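Long-range contacts in ricin B lectin (Clostridium thermocellum, PDB 3VSF), which acts as an exo-beta-1,3-galactanase, probably releasing galactose from the ends of beta-1,3-galactan chains with a family 43 propeller domain joined to a beta-trefoil carbohydrate-binding module: residues 92-97 against 346-351; 467-472 against 482-487; 113-118 against 135-140. All blocks are in the same frame, centred on the assembly; numbering follows the deposited sequence.

Contact 1: residues 92-97 against 346-351; sequences KDLVNW and IDASSG
The turn between the third and fourth strands of the first blade of the family 43 propeller, with Leu-94 and Val-95 in front, meets Ile-346 of strand 343-347 and Ala-348 just beyond it. No hydrogen bond crosses; the join is loose apolar packing. The methyl of Ala-348 fits between backbone and side chain, with CB 3.5 Å from Lys-92 O and 3.8 Å from Leu-94 CD1. With CG beside the backbone N (chi1 -80°), Leu-94 directs its CD1 branch to that methyl. Branched Ile-346 fills the next position, its CG2 4.3 Å from Leu-94 CB and its CB 4.4 Å from Val-95 CG2. The turn holds its own shape through an Asx motif: Asp-93 OD1 takes the N-H of Asn-96 (2.9 Å, N to OD1) on its syn side, and weaker bonds from Val-95 N and Asn-96 ND2 reach the same oxygen. Ser-91 OG binds Leu-94 N. Leucine suits its place because its apolar side chain also packs on Met-63 of strand 61-66 and Tyr-70 of strand 69-77, while Ile-346 pairs by backbone with Gly-40, so the blade abuts the small sheet of strands 41-43, 343-347 and 352-355.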
loop_
_atom_site.group_PDB
_atom_site.type_symbol
_atom_site.label_atom_id
_atom_site.label_comp_id
_atom_site.label_asym_id
_atom_site.label_seq_id
_atom_site.Cartn_x
_atom_site.Cartn_y
_atom_site.Cartn_z
ATOM N N LYS A 92 -12.833 13.314 -8.183
ATOM C CA LYS A 92 -13.623 13.383 -6.959
ATOM C C LYS A 92 -13.906 11.986 -6.415
ATOM O O LYS A 92 -14.040 11.793 -5.207
ATOM C CB LYS A 92 -14.946 14.108 -7.210
ATOM C CG LYS A 92 -14.818 15.602 -7.446
ATOM C CD LYS A 92 -16.189 16.238 -7.627
ATOM C CE LYS A 92 -16.097 17.753 -7.692
ATOM N NZ LYS A 92 -17.426 18.385 -7.915
ATOM N N ASP A 93 -13.997 11.015 -7.319
ATOM C CA ASP A 93 -14.351 9.649 -6.949
ATOM C C ASP A 93 -13.115 8.788 -6.697
ATOM O O ASP A 93 -13.219 7.681 -6.169
ATOM C CB ASP A 93 -15.218 9.013 -8.037
ATOM C CG ASP A 93 -14.429 8.666 -9.282
ATOM O OD1 ASP A 93 -14.175 7.465 -9.509
ATOM O OD2 ASP A 93 -14.055 9.592 -10.033
ATOM N N LEU A 94 -11.951 9.302 -7.087
ATOM C CA LEU A 94 -10.676 8.616 -6.872
ATOM C C LEU A 94 -10.455 7.417 -7.793
ATOM O O LEU A 94 -9.486 6.675 -7.631
ATOM C CB LEU A 94 -10.519 8.195 -5.407
ATOM C CG LEU A 94 -10.067 9.280 -4.428
ATOM C CD1 LEU A 94 -10.140 8.781 -2.993
ATOM C CD2 LEU A 94 -8.658 9.743 -4.767
ATOM N N VAL A 95 -11.348 7.229 -8.760
ATOM C CA VAL A 95 -11.210 6.136 -9.719
ATOM C C VAL A 95 -11.158 6.659 -11.153
ATOM O O VAL A 95 -10.364 6.185 -11.965
ATOM C CB VAL A 95 -12.347 5.103 -9.578
ATOM C CG1 VAL A 95 -12.227 4.026 -10.648
ATOM C CG2 VAL A 95 -12.333 4.485 -8.188
ATOM N N ASN A 96 -12.009 7.634 -11.457
ATOM C CA ASN A 96 -12.011 8.270 -12.771
ATOM C C ASN A 96 -11.185 9.551 -12.770
ATOM O O ASN A 96 -11.569 10.548 -12.158
ATOM C CB ASN A 96 -13.438 8.566 -13.230
ATOM C CG ASN A 96 -14.272 7.311 -13.385
ATOM O OD1 ASN A 96 -14.198 6.623 -14.404
ATOM N ND2 ASN A 96 -15.076 7.006 -12.373
ATOM N N TRP A 97 -10.052 9.522 -13.465
ATOM C CA TRP A 97 -9.109 10.634 -13.430
ATOM C C TRP A 97 -9.128 11.479 -14.699
ATOM O O TRP A 97 -9.219 10.957 -15.809
ATOM C CB TRP A 97 -7.697 10.119 -13.151
ATOM C CG TRP A 97 -7.565 9.527 -11.788
ATOM C CD1 TRP A 97 -7.650 8.208 -11.454
ATOM C CD2 TRP A 97 -7.349 10.240 -10.567
ATOM N NE1 TRP A 97 -7.489 8.054 -10.097
ATOM C CE2 TRP A 97 -7.302 9.287 -9.531
ATOM C CE3 TRP A 97 -7.182 11.591 -10.250
ATOM C CZ2 TRP A 97 -7.098 9.643 -8.201
ATOM C CZ3 TRP A 97 -6.981 11.942 -8.930
ATOM C CH2 TRP A 97 -6.942 10.972 -7.921
ATOM N N ILE A 346 -13.608 1.566 -4.087
ATOM C CA ILE A 346 -13.439 2.826 -3.373
ATOM C C ILE A 346 -14.677 3.713 -3.472
ATOM O O ILE A 346 -15.215 3.925 -4.558
ATOM C CB ILE A 346 -12.222 3.613 -3.900
ATOM C CG1 ILE A 346 -10.945 2.784 -3.757
ATOM C CG2 ILE A 346 -12.083 4.936 -3.165
ATOM C CD1 ILE A 346 -9.692 3.518 -4.180
ATOM N N ASP A 347 -15.122 4.224 -2.329
ATOM C CA ASP A 347 -16.215 5.186 -2.291
ATOM C C ASP A 347 -15.761 6.427 -1.531
ATOM O O ASP A 347 -15.989 6.549 -0.328
ATOM C CB ASP A 347 -17.454 4.578 -1.629
ATOM C CG ASP A 347 -18.709 5.397 -1.872
ATOM O OD1 ASP A 347 -18.891 5.889 -3.007
ATOM O OD2 ASP A 347 -19.516 5.551 -0.931
ATOM N N ALA A 348 -15.108 7.341 -2.244
ATOM C CA ALA A 348 -14.519 8.530 -1.635
ATOM C C ALA A 348 -15.529 9.334 -0.821
ATOM O O ALA A 348 -15.177 9.947 0.188
ATOM C CB ALA A 348 -13.876 9.406 -2.702
ATOM N N SER A 349 -16.782 9.328 -1.264
ATOM C CA SER A 349 -17.840 10.063 -0.582
ATOM C C SER A 349 -18.029 9.581 0.855
ATOM O O SER A 349 -18.082 10.384 1.785
ATOM C CB SER A 349 -19.154 9.946 -1.356
ATOM O OG SER A 349 -19.529 8.590 -1.524
ATOM N N SER A 350 -18.128 8.268 1.029
ATOM C CA SER A 350 -18.341 7.688 2.351
ATOM C C SER A 350 -17.033 7.553 3.127
ATOM O O SER A 350 -17.036 7.451 4.352
ATOM C CB SER A 350 -19.033 6.327 2.237
ATOM O OG SER A 350 -18.243 5.415 1.495
ATOM N N GLY A 351 -15.917 7.558 2.407
ATOM C CA GLY A 351 -14.615 7.382 3.022
ATOM C C GLY A 351 -14.347 5.926 3.344
ATOM O O GLY A 351 -13.900 5.593 4.441
#

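Contact 2: residues 467-472 against 482-487; sequences LIDVRK and QQWSDA. With GOL (glycerol), chain G.
Leu-467 and Asp-469 pair with Trp-484 and Gln-482 in the hairpin of strands 467-470 and 479-484, part of the ricin-type beta-trefoil. Four backbone hydrogen bonds join the strands, two at each of these hydrogen-bonded antiparallel pairs; the straightest, Gln-482 N to Asp-469 O, has an N-H...O angle of 171°.

Side chains on the same face of the hairpin and one backbone N-H hold a glycerol, probably from the crystallisation liquor. Asp-469, its CG anti to the backbone N (chi1 -169°), presents both carboxylate oxygens: glycerol O1 donates to OD2 (2.7 Å) and O2 weakly to OD1 (2.9 Å). Gln-482 NE2 gives an N-H to glycerol O3 at 3.0 Å, and Lys-472 N bonds O3 weakly. Asn-491 also binds the glycerol, and Gln-492 donates to Asp-469 OD2, a second partner for that oxygen. An acid, amides and an indole around a polyol are consistent with a trefoil sugar pocket.

Flat groups and apolar contacts finish the arrangement. Glycerol C2 lies over the Trp-484 ring, 3.6 Å from CD2, as a sugar ring might. Leu-467 CD1 rests 3.6 Å from Asp-486 CB, whose carboxylate makes a salt bridge with Lys-458. Amide and guanidinium planes of Gln-482 and Arg-471 stand 80° apart; OE1, 2.9 Å from NH1, lies over the guanidinium face, off the N-H directions, and makes no hydrogen bond.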
loop_
_atom_site.group_PDB
_atom_site.type_symbol
_atom_site.label_atom_id
_atom_site.label_comp_id
_atom_site.label_asym_id
_atom_site.label_seq_id
_atom_site.Cartn_x
_atom_site.Cartn_y
_atom_site.Cartn_z
ATOM N N LEU A 467 -5.793 -31.180 3.476
ATOM C CA LEU A 467 -7.193 -30.767 3.461
ATOM C C LEU A 467 -7.600 -29.999 4.712
ATOM O O LEU A 467 -6.966 -30.114 5.760
ATOM C CB LEU A 467 -8.099 -31.992 3.307
ATOM C CG LEU A 467 -7.671 -33.040 2.280
ATOM C CD1 LEU A 467 -8.689 -34.169 2.217
ATOM C CD2 LEU A 467 -7.482 -32.408 0.912
ATOM N N ILE A 468 -8.664 -29.212 4.587
ATOM C CA ILE A 468 -9.290 -28.584 5.742
ATOM C C ILE A 468 -9.882 -29.686 6.607
ATOM O O ILE A 468 -10.686 -30.490 6.136
ATOM C CB ILE A 468 -10.402 -27.610 5.320
ATOM C CG1 ILE A 468 -9.829 -26.495 4.444
ATOM C CG2 ILE A 468 -11.099 -27.031 6.543
ATOM C CD1 ILE A 468 -10.847 -25.457 4.031
ATOM N N ASP A 469 -9.481 -29.723 7.873
ATOM C CA ASP A 469 -9.795 -30.855 8.735
ATOM C C ASP A 469 -10.288 -30.404 10.107
ATOM O O ASP A 469 -9.750 -29.466 10.692
ATOM C CB ASP A 469 -8.546 -31.730 8.890
ATOM C CG ASP A 469 -8.838 -33.065 9.544
ATOM O OD1 ASP A 469 -9.755 -33.137 10.387
ATOM O OD2 ASP A 469 -8.140 -34.049 9.218
ATOM N N VAL A 470 -11.319 -31.075 10.614
ATOM C CA VAL A 470 -11.776 -30.854 11.980
ATOM C C VAL A 470 -10.939 -31.708 12.928
ATOM O O VAL A 470 -10.981 -32.937 12.866
ATOM C CB VAL A 470 -13.262 -31.214 12.151
ATOM C CG1 VAL A 470 -13.724 -30.897 13.564
ATOM C CG2 VAL A 470 -14.110 -30.470 11.131
ATOM N N ARG A 471 -10.180 -31.052 13.800
ATOM C CA ARG A 471 -9.241 -31.744 14.679
ATOM C C ARG A 471 -9.896 -32.843 15.511
ATOM O O ARG A 471 -10.916 -32.618 16.164
ATOM C CB ARG A 471 -8.537 -30.753 15.607
ATOM C CG ARG A 471 -7.542 -31.413 16.550
ATOM C CD ARG A 471 -7.113 -30.475 17.664
ATOM N NE ARG A 471 -6.519 -29.245 17.153
ATOM C CZ ARG A 471 -5.267 -29.145 16.718
ATOM N NH1 ARG A 471 -4.476 -30.211 16.722
ATOM N NH2 ARG A 471 -4.807 -27.985 16.273
ATOM N N LYS A 472 -9.293 -34.027 15.484
ATOM C CA LYS A 472 -9.731 -35.145 16.314
ATOM C C LYS A 472 -11.173 -35.571 16.051
ATOM O O LYS A 472 -11.841 -36.092 16.945
ATOM C CB LYS A 472 -9.556 -34.809 17.796
ATOM C CG LYS A 472 -8.437 -35.574 18.478
ATOM C CD LYS A 472 -7.079 -35.158 17.951
ATOM C CE LYS A 472 -5.983 -36.039 18.526
ATOM N NZ LYS A 472 -6.162 -37.463 18.120
ATOM N N GLN A 482 -8.266 -27.423 11.289
ATOM C CA GLN A 482 -6.834 -27.530 11.042
ATOM C C GLN A 482 -6.512 -28.022 9.638
ATOM O O GLN A 482 -7.375 -28.079 8.762
ATOM C CB GLN A 482 -6.194 -28.472 12.062
ATOM C CG GLN A 482 -6.652 -29.916 11.928
ATOM C CD GLN A 482 -6.043 -30.828 12.976
ATOM O OE1 GLN A 482 -5.506 -30.366 13.982
ATOM N NE2 GLN A 482 -6.122 -32.133 12.741
ATOM N N GLN A 483 -5.249 -28.381 9.446
ATOM C CA GLN A 483 -4.748 -28.874 8.176
ATOM C C GLN A 483 -4.269 -30.306 8.386
ATOM O O GLN A 483 -3.596 -30.596 9.373
ATOM C CB GLN A 483 -3.589 -27.992 7.716
ATOM C CG GLN A 483 -3.063 -28.286 6.328
ATOM C CD GLN A 483 -1.854 -27.437 5.986
ATOM O OE1 GLN A 483 -1.850 -26.710 4.993
ATOM N NE2 GLN A 483 -0.819 -27.524 6.814
ATOM N N TRP A 484 -4.617 -31.203 7.469
ATOM C CA TRP A 484 -4.247 -32.606 7.626
ATOM C C TRP A 484 -4.232 -33.344 6.293
ATOM O O TRP A 484 -4.953 -32.985 5.364
ATOM C CB TRP A 484 -5.207 -33.297 8.595
ATOM C CG TRP A 484 -4.659 -34.552 9.205
ATOM C CD1 TRP A 484 -4.653 -35.798 8.652
ATOM C CD2 TRP A 484 -4.046 -34.681 10.494
ATOM N NE1 TRP A 484 -4.070 -36.696 9.514
ATOM C CE2 TRP A 484 -3.690 -36.035 10.652
ATOM C CE3 TRP A 484 -3.761 -33.785 11.528
ATOM C CZ2 TRP A 484 -3.063 -36.513 11.800
ATOM C CZ3 TRP A 484 -3.139 -34.261 12.668
ATOM C CH2 TRP A 484 -2.797 -35.612 12.795
ATOM N N SER A 485 -3.403 -34.380 6.208
ATOM C CA SER A 485 -3.304 -35.189 4.999
ATOM C C SER A 485 -4.651 -35.809 4.647
ATOM O O SER A 485 -5.462 -36.088 5.530
ATOM C CB SER A 485 -2.259 -36.291 5.180
ATOM O OG SER A 485 -0.997 -35.748 5.525
ATOM N N ASP A 486 -4.882 -36.022 3.357
ATOM C CA ASP A 486 -6.115 -36.648 2.895
ATOM C C ASP A 486 -6.196 -38.098 3.365
ATOM O O ASP A 486 -5.592 -38.988 2.767
ATOM C CB ASP A 486 -6.209 -36.578 1.368
ATOM C CG ASP A 486 -7.445 -37.273 0.827
ATOM O OD1 ASP A 486 -8.434 -37.409 1.577
ATOM O OD2 ASP A 486 -7.425 -37.681 -0.354
ATOM N N ALA A 487 -6.946 -38.326 4.439
ATOM C CA ALA A 487 -7.076 -39.659 5.017
ATOM C C ALA A 487 -8.417 -40.300 4.673
ATOM O O ALA A 487 -8.700 -41.426 5.085
ATOM C CB ALA A 487 -6.883 -39.603 6.525
HETATM C C1 GOL G . -7.569 -36.726 11.661
HETATM O O1 GOL G . -8.389 -36.346 10.578
HETATM C C2 GOL G . -7.029 -35.480 12.358
HETATM O O2 GOL G . -7.940 -34.418 12.194
HETATM C C3 GOL G . -6.852 -35.763 13.845
HETATM O O3 GOL G . -6.272 -34.638 14.467
#

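Contact 3: residues 113-118 against 135-140; sequences NHCNIE and MHWENG
The Ile-117 side chain fits between the Met-135 sulfur and the Trp-137 indole: its CD1 reaches Met-135 at SD (3.4 Å), while its CG1 crosses the indole obliquely, 4.0 Å from CD1. The flexible thioether of Met-135, bent along its chain, can mould itself to the isoleucine branch. Next along this face Cys-115 is small enough to lie against the same indole. Its SG sits between backbone N and carbonyl carbon (chi1 72°), which brings it 4.1 Å from the centroid of the five-membered ring of Trp-137 in an oblique sulfur-aromatic contact, and its CB is 3.6 Å from Trp-137 CE2. The N-H of that ring goes elsewhere, to Glu-111 O.

The opposite face of the pair of strands is polar. Glu-118 and His-136 run side by side, pointing the same way with carboxylate and ring planes 67° apart, and ND1 of the histidine meets the acid's OE1 at the ring edge in a weak hydrogen bond. The firmer bond is from His-136 NE2 to Glu-138 OE1 (2.8 Å). Arg-77 pairs with Glu-118 OE2. At the end of the strand, Asn-116 OD1 lies beside the Gly-140 backbone; with positive phi and Cys-115 CA in the way, that place suits a residue without side chain.

Backbone hydrogen bonds at Asn-116/Glu-138 and Glu-118/His-136 hold the antiparallel register, Asn-116 N to Glu-138 O measuring 2.9 Å. Such an up-and-down hairpin, opening a four-stranded sheet, is characteristic of a blade in the five-bladed propeller of glycoside hydrolase family 43.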
loop_
_atom_site.group_PDB
_atom_site.type_symbol
_atom_site.label_atom_id
_atom_site.label_comp_id
_atom_site.label_asym_id
_atom_site.label_seq_id
_atom_site.Cartn_x
_atom_site.Cartn_y
_atom_site.Cartn_z
ATOM N N ASN A 113 15.920 20.992 -18.304
ATOM C CA ASN A 113 16.016 20.519 -19.679
ATOM C C ASN A 113 16.598 19.112 -19.761
ATOM O O ASN A 113 15.976 18.202 -20.306
ATOM C CB ASN A 113 16.856 21.482 -20.522
ATOM C CG ASN A 113 16.152 22.802 -20.778
ATOM O OD1 ASN A 113 16.031 23.638 -19.884
ATOM N ND2 ASN A 113 15.687 22.996 -22.007
ATOM N N HIS A 114 17.792 18.942 -19.209
ATOM C CA HIS A 114 18.483 17.661 -19.261
ATOM C C HIS A 114 18.777 17.162 -17.849
ATOM O O HIS A 114 19.873 17.363 -17.327
ATOM C CB HIS A 114 19.782 17.804 -20.056
ATOM C CG HIS A 114 20.483 16.508 -20.314
ATOM N ND1 HIS A 114 20.156 15.681 -21.368
ATOM C CD2 HIS A 114 21.499 15.899 -19.660
ATOM C CE1 HIS A 114 20.938 14.617 -21.349
ATOM N NE2 HIS A 114 21.763 14.724 -20.322
ATOM N N CYS A 115 17.791 16.512 -17.235
ATOM C CA CYS A 115 17.928 16.060 -15.853
ATOM C C CYS A 115 16.974 14.919 -15.503
ATOM O O CYS A 115 16.129 14.526 -16.307
ATOM C CB CYS A 115 17.685 17.226 -14.892
ATOM S SG CYS A 115 15.957 17.755 -14.796
ATOM N N ASN A 116 17.122 14.400 -14.288
ATOM C CA ASN A 116 16.225 13.381 -13.761
ATOM C C ASN A 116 15.394 13.932 -12.610
ATOM O O ASN A 116 15.938 14.446 -11.634
ATOM C CB ASN A 116 17.014 12.164 -13.273
ATOM C CG ASN A 116 17.842 11.524 -14.368
ATOM O OD1 ASN A 116 19.049 11.333 -14.217
ATOM N ND2 ASN A 116 17.196 11.183 -15.477
ATOM N N ILE A 117 14.075 13.831 -12.726
ATOM C CA ILE A 117 13.189 14.204 -11.631
ATOM C C ILE A 117 12.258 13.053 -11.281
ATOM O O ILE A 117 11.569 12.515 -12.147
ATOM C CB ILE A 117 12.366 15.462 -11.953
ATOM C CG1 ILE A 117 13.219 16.713 -11.746
ATOM C CG2 ILE A 117 11.132 15.528 -11.070
ATOM C CD1 ILE A 117 12.416 17.989 -11.657
ATOM N N GLU A 118 12.246 12.674 -10.009
ATOM C CA GLU A 118 11.441 11.547 -9.565
ATOM C C GLU A 118 10.865 11.770 -8.171
ATOM O O GLU A 118 11.421 12.522 -7.369
ATOM C CB GLU A 118 12.258 10.255 -9.615
ATOM C CG GLU A 118 13.551 10.292 -8.816
ATOM C CD GLU A 118 14.487 9.148 -9.171
ATOM O OE1 GLU A 118 15.212 8.668 -8.273
ATOM O OE2 GLU A 118 14.501 8.731 -10.348
ATOM N N MET A 135 10.633 17.628 -4.875
ATOM C CA MET A 135 11.005 16.507 -5.731
ATOM C C MET A 135 12.480 16.141 -5.589
ATOM O O MET A 135 13.196 16.710 -4.766
ATOM C CB MET A 135 10.690 16.834 -7.192
ATOM C CG MET A 135 11.592 17.901 -7.792
ATOM S SD MET A 135 10.713 19.046 -8.872
ATOM C CE MET A 135 9.743 19.961 -7.677
ATOM N N HIS A 136 12.920 15.184 -6.399
ATOM C CA HIS A 136 14.310 14.745 -6.402
ATOM C C HIS A 136 14.950 15.084 -7.744
ATOM O O HIS A 136 14.415 14.739 -8.797
ATOM C CB HIS A 136 14.389 13.239 -6.145
ATOM C CG HIS A 136 15.778 12.684 -6.204
ATOM N ND1 HIS A 136 16.038 11.358 -6.480
ATOM C CD2 HIS A 136 16.983 13.272 -6.020
ATOM C CE1 HIS A 136 17.343 11.155 -6.466
ATOM N NE2 HIS A 136 17.939 12.300 -6.189
ATOM N N TRP A 137 16.094 15.761 -7.703
ATOM C CA TRP A 137 16.752 16.213 -8.927
ATOM C C TRP A 137 18.095 15.522 -9.153
ATOM O O TRP A 137 18.867 15.320 -8.216
ATOM C CB TRP A 137 16.943 17.732 -8.898
ATOM C CG TRP A 137 17.392 18.308 -10.209
ATOM C CD1 TRP A 137 16.596 18.786 -11.209
ATOM C CD2 TRP A 137 18.741 18.471 -10.660
ATOM N NE1 TRP A 137 17.365 19.233 -12.255
ATOM C CE2 TRP A 137 18.686 19.052 -11.943
ATOM C CE3 TRP A 137 19.992 18.179 -10.106
ATOM C CZ2 TRP A 137 19.832 19.347 -12.678
ATOM C CZ3 TRP A 137 21.128 18.474 -10.838
ATOM C CH2 TRP A 137 21.039 19.052 -12.110
ATOM N N GLU A 138 18.364 15.166 -10.406
ATOM C CA GLU A 138 19.633 14.552 -10.785
ATOM C C GLU A 138 20.117 15.079 -12.134
ATOM O O GLU A 138 19.355 15.693 -12.879
ATOM C CB GLU A 138 19.514 13.027 -10.818
ATOM C CG GLU A 138 19.352 12.383 -9.449
ATOM C CD GLU A 138 20.569 12.576 -8.562
ATOM O OE1 GLU A 138 20.491 12.239 -7.361
ATOM O OE2 GLU A 138 21.608 13.059 -9.063
ATOM N N ASN A 139 21.386 14.830 -12.444
ATOM C CA ASN A 139 22.003 15.357 -13.659
ATOM C C ASN A 139 21.389 14.849 -14.960
ATOM O O ASN A 139 21.258 15.599 -15.925
ATOM C CB ASN A 139 23.507 15.074 -13.664
ATOM C CG ASN A 139 24.274 15.984 -12.730
ATOM O OD1 ASN A 139 23.841 17.099 -12.439
ATOM N ND2 ASN A 139 25.423 15.516 -12.259
ATOM N N GLY A 140 21.021 13.574 -14.983
ATOM C CA GLY A 140 20.598 12.933 -16.214
ATOM C C GLY A 140 21.791 12.227 -16.825
ATOM O O GLY A 140 21.671 11.501 -17.811
#

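How the contacts relate
Contacts 1 and 3 both lie in the catalytic part, and the hairpin of contact 3 falls within the chain segment that contact 1 brackets; their centres are 32 Å apart and their nearest atoms about 18 Å. Contact 1 joins the first propeller blade to a small sheet built from both ends of that part, whereas contact 3 is local to the second blade. Contact 2 follows both in the chain and lies in the trefoil, its centre about 43 Å from that of contact 1 and 57 Å from that of contact 3. It alone lies near the known galactose site: the side chain of Gln-483, on the other face of the hairpin from the glycerol, is about 6 Å from that of Asn-444.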